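Local coordinates for protein arginase (Medicago truncatula, PDB 6VSS) that catalyses the manganese-dependent hydrolysis of L-arginine to urea and L-ornithine, and also splits agmatine into urea and putrescine, at residues Ser76-Ser81 against Gly280-Glu285. Residues are numbered along the deposited sequence; the frame is centred on the assembly and turned at random.
Sequences SFHEGS and GVSHHE
The rings of F77 and H283 meet obliquely, planes at 53° and centroids 5.9 Å apart. At the edge of the H283 imidazole, near its plane, sits S76, whose OG, hydrogen-bonded to H200, lies 3.4 Å from H283 CE1; F77 CB approaches that carbon at a slant, 3.7 Å away. F77 CG, anti to the backbone N (chi1 169°), carries the ring to the S282 carbonyl, CD2 lying 3.1 Å from S282 O, also obliquely. A short hydroxyl side chain suits position 282: OG packs against H78 CB at 3.5 Å and is still hydrogen-bonded to N314. The H78 imidazole turns back on its own loop, where ND1 accepts the G80 N-H in the ring plane (3.0 Å). Histidine, with two ring nitrogens, suits position 283: NE2 is hydrogen-bonded to a water that accepts the H78 N-H, while ND1 bonds to S96 O of the second subunit. Replacing this histidine by alanine is likely to leave the water and the S96 carbonyl without their ring partner and open a gap beside F77. With S76 binding L-ornithine and H283 second-shell beside the manganese ligand H186, these loops after parallel strands flank the dimanganese site of the arginase α/β fold.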
loop_
_atom_site.group_PDB
_atom_site.type_symbol
_atom_site.label_atom_id
_atom_site.label_comp_id
_atom_site.label_asym_id
_atom_site.label_seq_id
_atom_site.Cartn_x
_atom_site.Cartn_y
_atom_site.Cartn_z
ATOM N N SER B 76 11.695 -17.740 13.003
ATOM C CA SER B 76 12.943 -17.068 13.437
ATOM C C SER B 76 12.773 -15.540 13.332
ATOM O O SER B 76 13.447 -14.829 14.084
ATOM C CB SER B 76 14.093 -17.573 12.581
ATOM O OG SER B 76 13.670 -17.701 11.228
ATOM N N PHE B 77 11.869 -15.052 12.475
ATOM C CA PHE B 77 11.801 -13.606 12.120
ATOM C C PHE B 77 10.386 -13.079 12.341
ATOM O O PHE B 77 10.277 -12.014 12.911
ATOM C CB PHE B 77 12.327 -13.422 10.692
ATOM C CG PHE B 77 12.115 -12.076 10.045
ATOM C CD1 PHE B 77 12.834 -10.964 10.465
ATOM C CD2 PHE B 77 11.206 -11.926 9.000
ATOM C CE1 PHE B 77 12.625 -9.730 9.862
ATOM C CE2 PHE B 77 11.004 -10.692 8.406
ATOM C CZ PHE B 77 11.722 -9.604 8.825
ATOM N N HIS B 78 9.350 -13.751 11.834
ATOM C CA HIS B 78 7.959 -13.235 11.850
ATOM C C HIS B 78 6.962 -14.396 12.009
ATOM O O HIS B 78 7.072 -15.413 11.265
ATOM C CB HIS B 78 7.758 -12.338 10.611
ATOM C CG HIS B 78 6.558 -11.479 10.730
ATOM N ND1 HIS B 78 5.296 -12.021 10.860
ATOM C CD2 HIS B 78 6.414 -10.124 10.796
ATOM C CE1 HIS B 78 4.420 -11.032 10.971
ATOM N NE2 HIS B 78 5.076 -9.857 10.942
ATOM N N GLU B 79 6.037 -14.279 12.952
ATOM C CA GLU B 79 5.090 -15.370 13.311
ATOM C C GLU B 79 3.734 -15.278 12.590
ATOM O O GLU B 79 2.872 -16.053 12.912
ATOM C CB GLU B 79 4.869 -15.327 14.823
ATOM C CG GLU B 79 6.154 -15.468 15.627
ATOM C CD GLU B 79 6.025 -15.647 17.130
ATOM O OE1 GLU B 79 4.928 -15.824 17.619
ATOM O OE2 GLU B 79 7.030 -15.582 17.789
ATOM N N GLY B 80 3.583 -14.360 11.644
ATOM C CA GLY B 80 2.338 -14.135 10.889
ATOM C C GLY B 80 1.765 -15.367 10.205
ATOM O O GLY B 80 0.529 -15.409 9.980
ATOM N N SER B 81 2.574 -16.351 9.804
ATOM C CA SER B 81 1.990 -17.554 9.138
ATOM C C SER B 81 0.994 -18.244 10.093
ATOM O O SER B 81 0.188 -18.979 9.597
ATOM C CB SER B 81 3.026 -18.509 8.608
ATOM O OG SER B 81 3.762 -19.079 9.699
ATOM N N GLY B 280 3.815 -12.388 0.375
ATOM C CA GLY B 280 3.243 -12.723 1.680
ATOM C C GLY B 280 3.998 -13.857 2.334
ATOM O O GLY B 280 3.414 -14.899 2.470
ATOM N N VAL B 281 5.280 -13.672 2.671
ATOM C CA VAL B 281 6.088 -14.691 3.416
ATOM C C VAL B 281 6.957 -13.961 4.436
ATOM O O VAL B 281 7.224 -12.768 4.211
ATOM C CB VAL B 281 6.977 -15.522 2.460
ATOM C CG1 VAL B 281 6.138 -16.340 1.486
ATOM C CG2 VAL B 281 7.967 -14.686 1.681
ATOM N N SER B 282 7.466 -14.650 5.448
ATOM C CA SER B 282 8.431 -14.093 6.425
ATOM C C SER B 282 9.831 -13.866 5.803
ATOM O O SER B 282 10.446 -12.839 6.127
ATOM C CB SER B 282 8.492 -14.997 7.664
ATOM O OG SER B 282 7.239 -14.988 8.350
ATOM N N HIS B 283 10.322 -14.728 4.922
ATOM C CA HIS B 283 11.729 -14.679 4.461
ATOM C C HIS B 283 11.723 -14.400 2.972
ATOM O O HIS B 283 11.736 -15.339 2.230
ATOM C CB HIS B 283 12.427 -16.013 4.790
ATOM C CG HIS B 283 12.429 -16.264 6.247
ATOM N ND1 HIS B 283 13.422 -15.762 7.071
ATOM C CD2 HIS B 283 11.524 -16.868 7.049
ATOM C CE1 HIS B 283 13.153 -16.089 8.329
ATOM N NE2 HIS B 283 11.982 -16.759 8.350
ATOM N N HIS B 284 11.742 -13.153 2.553
ATOM C CA HIS B 284 11.932 -12.811 1.123
ATOM C C HIS B 284 13.327 -13.307 0.645
ATOM O O HIS B 284 14.315 -12.950 1.269
ATOM C CB HIS B 284 11.735 -11.326 0.903
ATOM C CG HIS B 284 10.346 -10.873 1.056
ATOM N ND1 HIS B 284 10.034 -9.645 1.599
ATOM C CD2 HIS B 284 9.172 -11.437 0.743
ATOM C CE1 HIS B 284 8.737 -9.517 1.686
ATOM N NE2 HIS B 284 8.183 -10.578 1.131
ATOM N N GLU B 285 13.425 -14.129 -0.411
ATOM C CA GLU B 285 14.747 -14.548 -0.973
ATOM C C GLU B 285 14.699 -14.345 -2.481
ATOM O O GLU B 285 14.217 -15.210 -3.194
ATOM C CB GLU B 285 15.059 -16.024 -0.667
ATOM C CG GLU B 285 15.058 -16.369 0.805
ATOM C CD GLU B 285 16.260 -15.879 1.596
ATOM O OE1 GLU B 285 17.247 -15.458 0.938
ATOM O OE2 GLU B 285 16.198 -15.914 2.888
HETATM O O HOH W 1 9.959 -16.278 10.315
#